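Regulating synaptic membrane exocytosis protein 2 (Rattus norvegicus, PDB 2BWQ) probably helps regulate neurotransmitter release at the synaptic membrane as a Rab3-interacting molecule, of which this chain is a C2 domain. Local coordinates at residues Lys28-Arg33 with Ile91-Gln96; Gly5-Lys10 with Gly108-Glu113; Ile9-Asp14 with Arg87-Thr92. All blocks are in the same frame, centred on the assembly; numbering follows the deposited sequence.

Contacts 2 and 3 are buried in the core of the C2 sandwich, where strand 6-14 of one sheet faces strands 105-113 and 88-95 of the other. They meet at Ile9, which serves both, and Ile110 N probably hydrogen-bonds to Ile91 O, joining the adjacent strands of the second sheet. Contact 1 uses strand 88-95 too, but at its far end, its centre about 19 Å from that of contact 3, where a loop replaces a strand as partner. The chemistry follows the position: aliphatic carbon against aliphatic carbon in contacts 2 and 3, whereas contact 1, largely buried but with Arg33 partly exposed, adds an arginine-aspartate salt bridge to one leucine pair.

Contact 1: residues Lys28-Arg33 with Ile91-Gln96; sequences KDLPSR and ITLWDQ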
loop_
_atom_site.group_PDB
_atom_site.type_symbol
_atom_site.label_atom_id
_atom_site.label_comp_id
_atom_site.label_asym_id
_atom_site.label_seq_id
_atom_site.Cartn_x
_atom_site.Cartn_y
_atom_site.Cartn_z
ATOM N N LYS A 28 2.834 -6.047 9.670
ATOM C CA LYS A 28 3.097 -6.987 10.767
ATOM C C LYS A 28 2.652 -8.347 10.342
ATOM O O LYS A 28 1.868 -8.547 9.393
ATOM C CB LYS A 28 2.321 -6.564 12.011
ATOM C CG LYS A 28 0.822 -6.615 11.862
ATOM C CD LYS A 28 0.087 -6.252 13.157
ATOM C CE LYS A 28 -1.425 -6.242 12.988
ATOM N NZ LYS A 28 -2.062 -5.850 14.279
ATOM N N ASP A 29 3.178 -9.313 11.138
ATOM C CA ASP A 29 2.800 -10.737 11.028
ATOM C C ASP A 29 3.036 -11.332 9.616
ATOM O O ASP A 29 2.269 -12.170 9.141
ATOM C CB ASP A 29 1.333 -10.949 11.480
ATOM C CG ASP A 29 1.075 -10.539 12.925
ATOM O OD1 ASP A 29 2.007 -10.545 13.785
ATOM O OD2 ASP A 29 -0.085 -10.208 13.290
ATOM N N LEU A 30 4.078 -10.853 8.908
ATOM C CA LEU A 30 4.395 -11.441 7.573
ATOM C C LEU A 30 4.797 -12.904 7.755
ATOM O O LEU A 30 5.432 -13.222 8.767
ATOM C CB LEU A 30 5.525 -10.702 6.856
ATOM C CG LEU A 30 5.230 -9.213 6.525
ATOM C CD1 LEU A 30 6.329 -8.564 5.634
ATOM C CD2 LEU A 30 3.752 -9.053 5.935
ATOM N N PRO A 31 4.429 -13.785 6.846
ATOM C CA PRO A 31 4.851 -15.182 6.923
ATOM C C PRO A 31 6.353 -15.290 6.604
ATOM O O PRO A 31 6.853 -14.694 5.627
ATOM C CB PRO A 31 4.016 -15.859 5.809
ATOM C CG PRO A 31 3.680 -14.805 4.846
ATOM C CD PRO A 31 3.545 -13.537 5.699
ATOM N N SER A 32 7.086 -16.054 7.415
ATOM C CA SER A 32 8.456 -16.450 7.046
ATOM C C SER A 32 8.454 -17.200 5.710
ATOM O O SER A 32 7.406 -17.563 5.193
ATOM C CB SER A 32 9.061 -17.304 8.181
ATOM O OG SER A 32 9.022 -16.572 9.401
ATOM N N ARG A 33 9.632 -17.358 5.117
ATOM C CA ARG A 33 9.832 -18.234 3.963
ATOM C C ARG A 33 9.718 -19.662 4.353
ATOM O O ARG A 33 9.840 -20.022 5.524
ATOM C CB ARG A 33 11.216 -17.997 3.339
ATOM C CG ARG A 33 11.373 -16.568 2.790
ATOM C CD ARG A 33 12.722 -16.290 2.381
ATOM N NE ARG A 33 12.808 -14.978 1.775
ATOM C CZ ARG A 33 13.956 -14.380 1.560
ATOM N NH1 ARG A 33 15.101 -14.998 1.906
ATOM N NH2 ARG A 33 13.991 -13.170 1.015
ATOM N N ILE A 91 -2.458 -2.054 -4.032
ATOM C CA ILE A 91 -1.330 -2.101 -3.085
ATOM C C ILE A 91 -0.863 -3.529 -2.967
ATOM O O ILE A 91 -1.637 -4.394 -2.607
ATOM C CB ILE A 91 -1.790 -1.542 -1.718
ATOM C CG1 ILE A 91 -2.287 -0.105 -1.933
ATOM C CG2 ILE A 91 -0.630 -1.631 -0.696
ATOM C CD1 ILE A 91 -3.177 0.402 -0.698
ATOM N N THR A 92 0.379 -3.788 -3.344
ATOM C CA THR A 92 0.919 -5.157 -3.336
ATOM C C THR A 92 2.181 -5.203 -2.545
ATOM O O THR A 92 2.994 -4.269 -2.569
ATOM C CB THR A 92 1.121 -5.708 -4.776
ATOM O OG1 THR A 92 1.956 -4.819 -5.533
ATOM C CG2 THR A 92 -0.233 -5.858 -5.456
ATOM N N LEU A 93 2.379 -6.339 -1.838
ATOM C CA LEU A 93 3.565 -6.550 -1.010
ATOM C C LEU A 93 4.373 -7.679 -1.665
ATOM O O LEU A 93 3.810 -8.666 -2.124
ATOM C CB LEU A 93 3.094 -6.975 0.384
ATOM C CG LEU A 93 4.267 -7.217 1.358
ATOM C CD1 LEU A 93 4.976 -5.925 1.750
ATOM C CD2 LEU A 93 3.760 -7.977 2.560
ATOM N N TRP A 94 5.708 -7.521 -1.635
ATOM C CA TRP A 94 6.649 -8.383 -2.353
ATOM C C TRP A 94 7.836 -8.703 -1.471
ATOM O O TRP A 94 8.263 -7.869 -0.686
ATOM C CB TRP A 94 7.176 -7.690 -3.622
ATOM C CG TRP A 94 6.073 -7.346 -4.531
ATOM C CD1 TRP A 94 5.368 -6.158 -4.533
ATOM C CD2 TRP A 94 5.462 -8.187 -5.553
ATOM N NE1 TRP A 94 4.371 -6.228 -5.468
ATOM C CE2 TRP A 94 4.397 -7.429 -6.122
ATOM C CE3 TRP A 94 5.689 -9.498 -6.051
ATOM C CZ2 TRP A 94 3.556 -7.920 -7.145
ATOM C CZ3 TRP A 94 4.835 -9.959 -7.118
ATOM C CH2 TRP A 94 3.795 -9.186 -7.620
ATOM N N ASP A 95 8.372 -9.922 -1.644
ATOM C CA ASP A 95 9.649 -10.366 -1.042
ATOM C C ASP A 95 10.708 -10.287 -2.122
ATOM O O ASP A 95 10.602 -11.054 -3.119
ATOM C CB ASP A 95 9.443 -11.798 -0.587
ATOM C CG ASP A 95 10.621 -12.367 0.170
ATOM O OD1 ASP A 95 11.559 -11.647 0.546
ATOM O OD2 ASP A 95 10.673 -13.613 0.342
ATOM N N GLN A 96 11.599 -9.289 -2.025
ATOM C CA GLN A 96 12.629 -9.019 -3.051
ATOM C C GLN A 96 13.846 -9.955 -2.906
ATOM O O GLN A 96 14.496 -10.008 -1.866
ATOM C CB GLN A 96 13.043 -7.526 -2.981
ATOM C CG GLN A 96 13.977 -7.045 -4.115
ATOM C CD GLN A 96 14.031 -5.505 -4.249
ATOM O OE1 GLN A 96 13.686 -4.950 -5.318
ATOM N NE2 GLN A 96 14.531 -4.836 -3.239
#
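Leu30 and Leu93 lie with their CA atoms 9.9 Å apart, and Arg33 and Asp95 with theirs 9.3 Å apart, so the loop 28-33 runs beside the end of strand 88-95 at side-chain distance. The direction from Leu30 to Arg33 differs by 36° from that of Leu93 to Gln96. At the inner end the two leucines meet end on, Leu30 CD2 standing 3.5 Å from Leu93 CD2, with Leu30 CD1 a little farther off. Leu93 also touches Val43 and Leu107, which ties the pair into the core. This is the end of the C2 sandwich where the calcium-binding loops sit in relatives that hold the metal, and here the carboxylate of Asp95 is taken up by arginine. Arg33 grips it side-on: NE donates to the syn lone pair of OD2 of Asp95 at 2.9 Å, and NH2 donates almost straight (170°) to OD1 of Asp95. Extended from CG to NE, the arginine brings the edge of its guanidinium to the carboxylate, the two planes 30° apart. Asp95 is buried and has further partners, Arg39 at OD2 and the backbone N of Asn40 at OD1. A leucine in place of Arg33 would probably cost each carboxylate oxygen one of its donors, leaving Arg39 and Asn40 to hold it, and free this part of the loop from the strand end.

Contact 2: residues Gly5-Lys10 with Gly108-Glu113; sequences GQLSIK and GEILIE
Leu7 and Ile110 meet across the gap between the two sheets of the C2 sandwich, their CA atoms 8.6 Å apart. Strand 6-14 belongs to one sheet and strand 105-113 is an outermost strand of the other, so the segments share no backbone bonds and touch through side chains alone. The tight part is built round one methyl group. Ile110 turns CG1 beside its own backbone N, opposite the carbonyl carbon (chi1 -66°), and with the chain then roughly extended (chi2 151°) CD1 comes to lie 3.7 Å from Leu7 CB, close to the root of the leucine side chain; the two side chains cross at a slant. The same methyl faces a second residue of the strand, with Ile110 CD1 4.3 Å from Ile9 CD1. Ile110 thus lies against two successive inward residues, while Tyr126 and Leu128 close round it as well. Packing slackens one step along: Ile112 also directs its CB inward, yet Ile112 CD1 stays 4.6 Å from Ile9 CD1, and this isoleucine also leans on Ala117. The alternate residues belong to the outer faces. Glu109, Leu111 and Glu113 leave the second sheet on the side turned from strand 6-14, Leu111 and Glu113 being exposed, and on the first sheet Gln6 and Lys10 are partly exposed, the latter in a salt bridge with Asp121. Alternation thus turns the aliphatic Leu7, Ile9, Ile110 and Ile112 inward and most of the polar side chains outward, Leu111 being an exception. With only aliphatic carbon meeting aliphatic carbon, the attraction has no preferred direction: it rests on dispersion and exclusion of water, and the spacing of the sheets here probably depends largely on the shapes of the side chains.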
loop_
_atom_site.group_PDB
_atom_site.type_symbol
_atom_site.label_atom_id
_atom_site.label_comp_id
_atom_site.label_asym_id
_atom_site.label_seq_id
_atom_site.Cartn_x
_atom_site.Cartn_y
_atom_site.Cartn_z
ATOM N N GLY A 5 -0.558 -11.728 7.212
ATOM C CA GLY A 5 -0.054 -10.429 7.673
ATOM C C GLY A 5 -0.955 -9.285 7.246
ATOM O O GLY A 5 -1.957 -9.415 6.508
ATOM N N GLN A 6 -0.536 -8.131 7.731
ATOM C CA GLN A 6 -1.369 -6.918 7.560
ATOM C C GLN A 6 -0.474 -5.734 7.287
ATOM O O GLN A 6 0.677 -5.694 7.742
ATOM C CB GLN A 6 -2.200 -6.647 8.797
ATOM C CG GLN A 6 -3.135 -7.796 9.200
ATOM C CD GLN A 6 -4.065 -7.452 10.315
ATOM O OE1 GLN A 6 -4.466 -6.295 10.497
ATOM N NE2 GLN A 6 -4.456 -8.479 11.087
ATOM N N LEU A 7 -1.068 -4.713 6.665
ATOM C CA LEU A 7 -0.355 -3.496 6.292
ATOM C C LEU A 7 -1.041 -2.262 6.855
ATOM O O LEU A 7 -2.270 -2.123 6.699
ATOM C CB LEU A 7 -0.351 -3.358 4.774
ATOM C CG LEU A 7 0.526 -2.219 4.268
ATOM C CD1 LEU A 7 2.032 -2.346 4.641
ATOM C CD2 LEU A 7 0.406 -2.100 2.760
ATOM N N SER A 8 -0.287 -1.374 7.502
ATOM C CA SER A 8 -0.828 -0.148 8.078
ATOM C C SER A 8 -0.650 0.974 7.111
ATOM O O SER A 8 0.451 1.280 6.677
ATOM C CB SER A 8 -0.118 0.138 9.374
ATOM O OG SER A 8 -0.579 1.386 9.905
ATOM N N ILE A 9 -1.790 1.580 6.720
ATOM C CA ILE A 9 -1.837 2.593 5.637
ATOM C C ILE A 9 -2.696 3.745 6.141
ATOM O O ILE A 9 -3.728 3.514 6.796
ATOM C CB ILE A 9 -2.569 1.968 4.418
ATOM C CG1 ILE A 9 -1.794 0.764 3.879
ATOM C CG2 ILE A 9 -2.670 3.002 3.271
ATOM C CD1 ILE A 9 -2.568 -0.072 2.837
ATOM N N LYS A 10 -2.274 4.970 5.861
ATOM C CA LYS A 10 -3.037 6.183 6.190
ATOM C C LYS A 10 -3.360 6.903 4.909
ATOM O O LYS A 10 -2.462 7.137 4.042
ATOM C CB LYS A 10 -2.177 7.066 7.113
ATOM C CG LYS A 10 -2.795 8.442 7.490
ATOM C CD LYS A 10 -1.938 9.078 8.581
ATOM C CE LYS A 10 -0.762 9.888 8.159
ATOM N NZ LYS A 10 -1.093 11.116 7.432
ATOM N N GLY A 108 0.861 -10.579 -1.303
ATOM C CA GLY A 108 -0.532 -10.222 -1.107
ATOM C C GLY A 108 -0.887 -8.849 -1.617
ATOM O O GLY A 108 -0.015 -8.057 -1.950
ATOM N N GLU A 109 -2.193 -8.635 -1.737
ATOM C CA GLU A 109 -2.722 -7.433 -2.361
ATOM C C GLU A 109 -3.814 -6.861 -1.490
ATOM O O GLU A 109 -4.610 -7.615 -0.894
ATOM C CB GLU A 109 -3.320 -7.800 -3.771
ATOM C CG GLU A 109 -3.997 -6.596 -4.470
ATOM C CD GLU A 109 -4.352 -6.861 -5.871
ATOM O OE1 GLU A 109 -3.732 -7.718 -6.459
ATOM O OE2 GLU A 109 -5.247 -6.171 -6.333
ATOM N N ILE A 110 -3.858 -5.546 -1.418
ATOM C CA ILE A 110 -4.996 -4.819 -0.862
ATOM C C ILE A 110 -5.468 -3.871 -1.971
ATOM O O ILE A 110 -4.680 -3.132 -2.549
ATOM C CB ILE A 110 -4.498 -4.003 0.357
ATOM C CG1 ILE A 110 -4.047 -4.959 1.470
ATOM C CG2 ILE A 110 -5.555 -2.985 0.851
ATOM C CD1 ILE A 110 -2.970 -4.326 2.323
ATOM N N LEU A 111 -6.727 -3.900 -2.315
ATOM C CA LEU A 111 -7.284 -3.099 -3.442
ATOM C C LEU A 111 -8.329 -2.172 -2.835
ATOM O O LEU A 111 -9.367 -2.672 -2.338
ATOM C CB LEU A 111 -7.896 -4.021 -4.520
ATOM C CG LEU A 111 -8.319 -3.338 -5.782
ATOM C CD1 LEU A 111 -7.112 -2.705 -6.515
ATOM C CD2 LEU A 111 -8.968 -4.427 -6.681
ATOM N N ILE A 112 -8.071 -0.872 -2.843
ATOM C CA ILE A 112 -8.967 0.067 -2.138
ATOM C C ILE A 112 -9.662 0.922 -3.163
ATOM O O ILE A 112 -9.030 1.737 -3.835
ATOM C CB ILE A 112 -8.154 0.931 -1.147
ATOM C CG1 ILE A 112 -7.516 0.059 -0.064
ATOM C CG2 ILE A 112 -9.076 2.029 -0.497
ATOM C CD1 ILE A 112 -6.655 0.858 0.899
ATOM N N GLU A 113 -10.949 0.777 -3.296
ATOM C CA GLU A 113 -11.785 1.667 -4.128
ATOM C C GLU A 113 -11.855 3.054 -3.491
ATOM O O GLU A 113 -12.212 3.145 -2.292
ATOM C CB GLU A 113 -13.211 1.100 -4.289
ATOM C CG GLU A 113 -13.207 -0.181 -5.123
ATOM C CD GLU A 113 -13.096 0.075 -6.586
ATOM O OE1 GLU A 113 -13.051 1.214 -7.073
ATOM O OE2 GLU A 113 -13.031 -0.945 -7.295
#

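Contact 3: residues Ile9-Asp14 with Arg87-Thr92; sequences IKLWFD and RMLEIT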
loop_
_atom_site.group_PDB
_atom_site.type_symbol
_atom_site.label_atom_id
_atom_site.label_comp_id
_atom_site.label_asym_id
_atom_site.label_seq_id
_atom_site.Cartn_x
_atom_site.Cartn_y
_atom_site.Cartn_z
ATOM N N ILE A 9 -1.790 1.580 6.720
ATOM C CA ILE A 9 -1.837 2.593 5.637
ATOM C C ILE A 9 -2.696 3.745 6.141
ATOM O O ILE A 9 -3.728 3.514 6.796
ATOM C CB ILE A 9 -2.569 1.968 4.418
ATOM C CG1 ILE A 9 -1.794 0.764 3.879
ATOM C CG2 ILE A 9 -2.670 3.002 3.271
ATOM C CD1 ILE A 9 -2.568 -0.072 2.837
ATOM N N LYS A 10 -2.274 4.970 5.861
ATOM C CA LYS A 10 -3.037 6.183 6.190
ATOM C C LYS A 10 -3.360 6.903 4.909
ATOM O O LYS A 10 -2.462 7.137 4.042
ATOM C CB LYS A 10 -2.177 7.066 7.113
ATOM C CG LYS A 10 -2.795 8.442 7.490
ATOM C CD LYS A 10 -1.938 9.078 8.581
ATOM C CE LYS A 10 -0.762 9.888 8.159
ATOM N NZ LYS A 10 -1.093 11.116 7.432
ATOM N N LEU A 11 -4.620 7.281 4.722
ATOM C CA LEU A 11 -5.088 7.933 3.480
ATOM C C LEU A 11 -5.704 9.278 3.794
ATOM O O LEU A 11 -6.480 9.384 4.749
ATOM C CB LEU A 11 -6.156 7.053 2.829
ATOM C CG LEU A 11 -5.774 5.625 2.469
ATOM C CD1 LEU A 11 -6.956 4.856 1.925
ATOM C CD2 LEU A 11 -4.645 5.616 1.391
ATOM N N TRP A 12 -5.471 10.242 2.915
ATOM C CA TRP A 12 -6.165 11.494 3.057
ATOM C C TRP A 12 -6.237 12.175 1.690
ATOM O O TRP A 12 -5.235 12.226 0.989
ATOM C CB TRP A 12 -5.404 12.385 4.056
ATOM C CG TRP A 12 -6.049 13.732 4.264
ATOM C CD1 TRP A 12 -7.310 14.002 4.817
ATOM C CD2 TRP A 12 -5.470 14.932 3.905
ATOM N NE1 TRP A 12 -7.513 15.375 4.745
ATOM C CE2 TRP A 12 -6.414 15.963 4.188
ATOM C CE3 TRP A 12 -4.254 15.267 3.340
ATOM C CZ2 TRP A 12 -6.128 17.302 3.925
ATOM C CZ3 TRP A 12 -3.980 16.592 3.053
ATOM C CH2 TRP A 12 -4.911 17.574 3.336
ATOM N N PHE A 13 -7.372 12.783 1.443
ATOM C CA PHE A 13 -7.542 13.595 0.227
ATOM C C PHE A 13 -7.586 15.078 0.557
ATOM O O PHE A 13 -8.358 15.478 1.420
ATOM C CB PHE A 13 -8.808 13.144 -0.493
ATOM C CG PHE A 13 -9.123 13.978 -1.716
ATOM C CD1 PHE A 13 -8.242 14.019 -2.805
ATOM C CD2 PHE A 13 -10.305 14.740 -1.790
ATOM C CE1 PHE A 13 -8.481 14.805 -3.910
ATOM C CE2 PHE A 13 -10.571 15.536 -2.927
ATOM C CZ PHE A 13 -9.647 15.523 -3.983
ATOM N N ASP A 14 -6.737 15.844 -0.102
ATOM C CA ASP A 14 -6.727 17.257 0.069
ATOM C C ASP A 14 -7.627 17.877 -1.030
ATOM O O ASP A 14 -7.192 17.974 -2.226
ATOM C CB ASP A 14 -5.313 17.762 -0.056
ATOM C CG ASP A 14 -5.207 19.293 0.066
ATOM O OD1 ASP A 14 -6.239 19.986 0.060
ATOM O OD2 ASP A 14 -4.097 19.779 0.046
ATOM N N ARG A 87 -11.622 5.303 -9.531
ATOM C CA ARG A 87 -10.185 5.206 -9.127
ATOM C C ARG A 87 -10.074 4.191 -8.008
ATOM O O ARG A 87 -10.995 4.046 -7.167
ATOM C CB ARG A 87 -9.641 6.549 -8.556
ATOM C CG ARG A 87 -9.697 7.662 -9.582
ATOM C CD ARG A 87 -8.713 7.368 -10.665
ATOM N NE ARG A 87 -8.461 8.538 -11.482
ATOM C CZ ARG A 87 -9.094 8.726 -12.616
ATOM N NH1 ARG A 87 -9.992 7.821 -13.045
ATOM N NH2 ARG A 87 -8.852 9.819 -13.340
ATOM N N MET A 88 -8.943 3.505 -8.002
ATOM C CA MET A 88 -8.619 2.565 -6.938
ATOM C C MET A 88 -7.141 2.486 -6.715
ATOM O O MET A 88 -6.352 2.774 -7.622
ATOM C CB MET A 88 -9.161 1.161 -7.227
ATOM C CG MET A 88 -8.541 0.504 -8.400
ATOM S SD MET A 88 -9.573 -0.906 -8.880
ATOM C CE MET A 88 -8.514 -1.598 -10.192
ATOM N N LEU A 89 -6.755 2.133 -5.506
ATOM C CA LEU A 89 -5.358 1.910 -5.187
ATOM C C LEU A 89 -5.063 0.444 -5.122
ATOM O O LEU A 89 -5.684 -0.289 -4.345
ATOM C CB LEU A 89 -5.046 2.514 -3.788
ATOM C CG LEU A 89 -5.081 4.029 -3.734
ATOM C CD1 LEU A 89 -5.125 4.458 -2.246
ATOM C CD2 LEU A 89 -3.836 4.651 -4.360
ATOM N N GLU A 90 -4.164 -0.028 -5.990
ATOM C CA GLU A 90 -3.709 -1.424 -5.968
ATOM C C GLU A 90 -2.395 -1.479 -5.216
ATOM O O GLU A 90 -1.368 -0.957 -5.653
ATOM C CB GLU A 90 -3.527 -1.921 -7.418
ATOM C CG GLU A 90 -2.985 -3.352 -7.485
ATOM C CD GLU A 90 -2.256 -3.567 -8.784
ATOM O OE1 GLU A 90 -2.922 -3.798 -9.773
ATOM O OE2 GLU A 90 -0.997 -3.579 -8.776
ATOM N N ILE A 91 -2.458 -2.054 -4.032
ATOM C CA ILE A 91 -1.330 -2.101 -3.085
ATOM C C ILE A 91 -0.863 -3.529 -2.967
ATOM O O ILE A 91 -1.637 -4.394 -2.607
ATOM C CB ILE A 91 -1.790 -1.542 -1.718
ATOM C CG1 ILE A 91 -2.287 -0.105 -1.933
ATOM C CG2 ILE A 91 -0.630 -1.631 -0.696
ATOM C CD1 ILE A 91 -3.177 0.402 -0.698
ATOM N N THR A 92 0.379 -3.788 -3.344
ATOM C CA THR A 92 0.919 -5.157 -3.336
ATOM C C THR A 92 2.181 -5.203 -2.545
ATOM O O THR A 92 2.994 -4.269 -2.569
ATOM C CB THR A 92 1.121 -5.708 -4.776
ATOM O OG1 THR A 92 1.956 -4.819 -5.533
ATOM C CG2 THR A 92 -0.233 -5.858 -5.456
#
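Leu11 and Leu89 pass alongside one another, pointing opposite ways, between the two sheets of the sandwich, and the aliphatic row continues with Ile9 and Ile91. In Leu11, CB points at the facing strand but stops well short of it. CG swings beside the backbone N, away from the carbonyl carbon (chi1 -58°), and carries the branches across. CD2 then does the touching: Leu11 CD2 lies 3.8 Å from Leu89 CD1, and on its own strand Leu11 CD2 is also 3.8 Å from Ile9 CG2. The other branch, CD1, turns toward Ile112 on strand 105-113 of the facing sheet. Two residues back the manner changes, for Ile9 and Ile91 meet tip to tip, with 3.6 Å between Ile9 CD1 and Ile91 CD1. All four residues are buried and apolar, as befits the interior of a C2 domain. Strand 6-14 lies between 19-28 and 123-127 in its sheet, so Val22 and Ile24 flank Leu11 and Ile9; strand 88-95 lies between 41-48 and 105-113, and Phe47 of the former packs on Leu89.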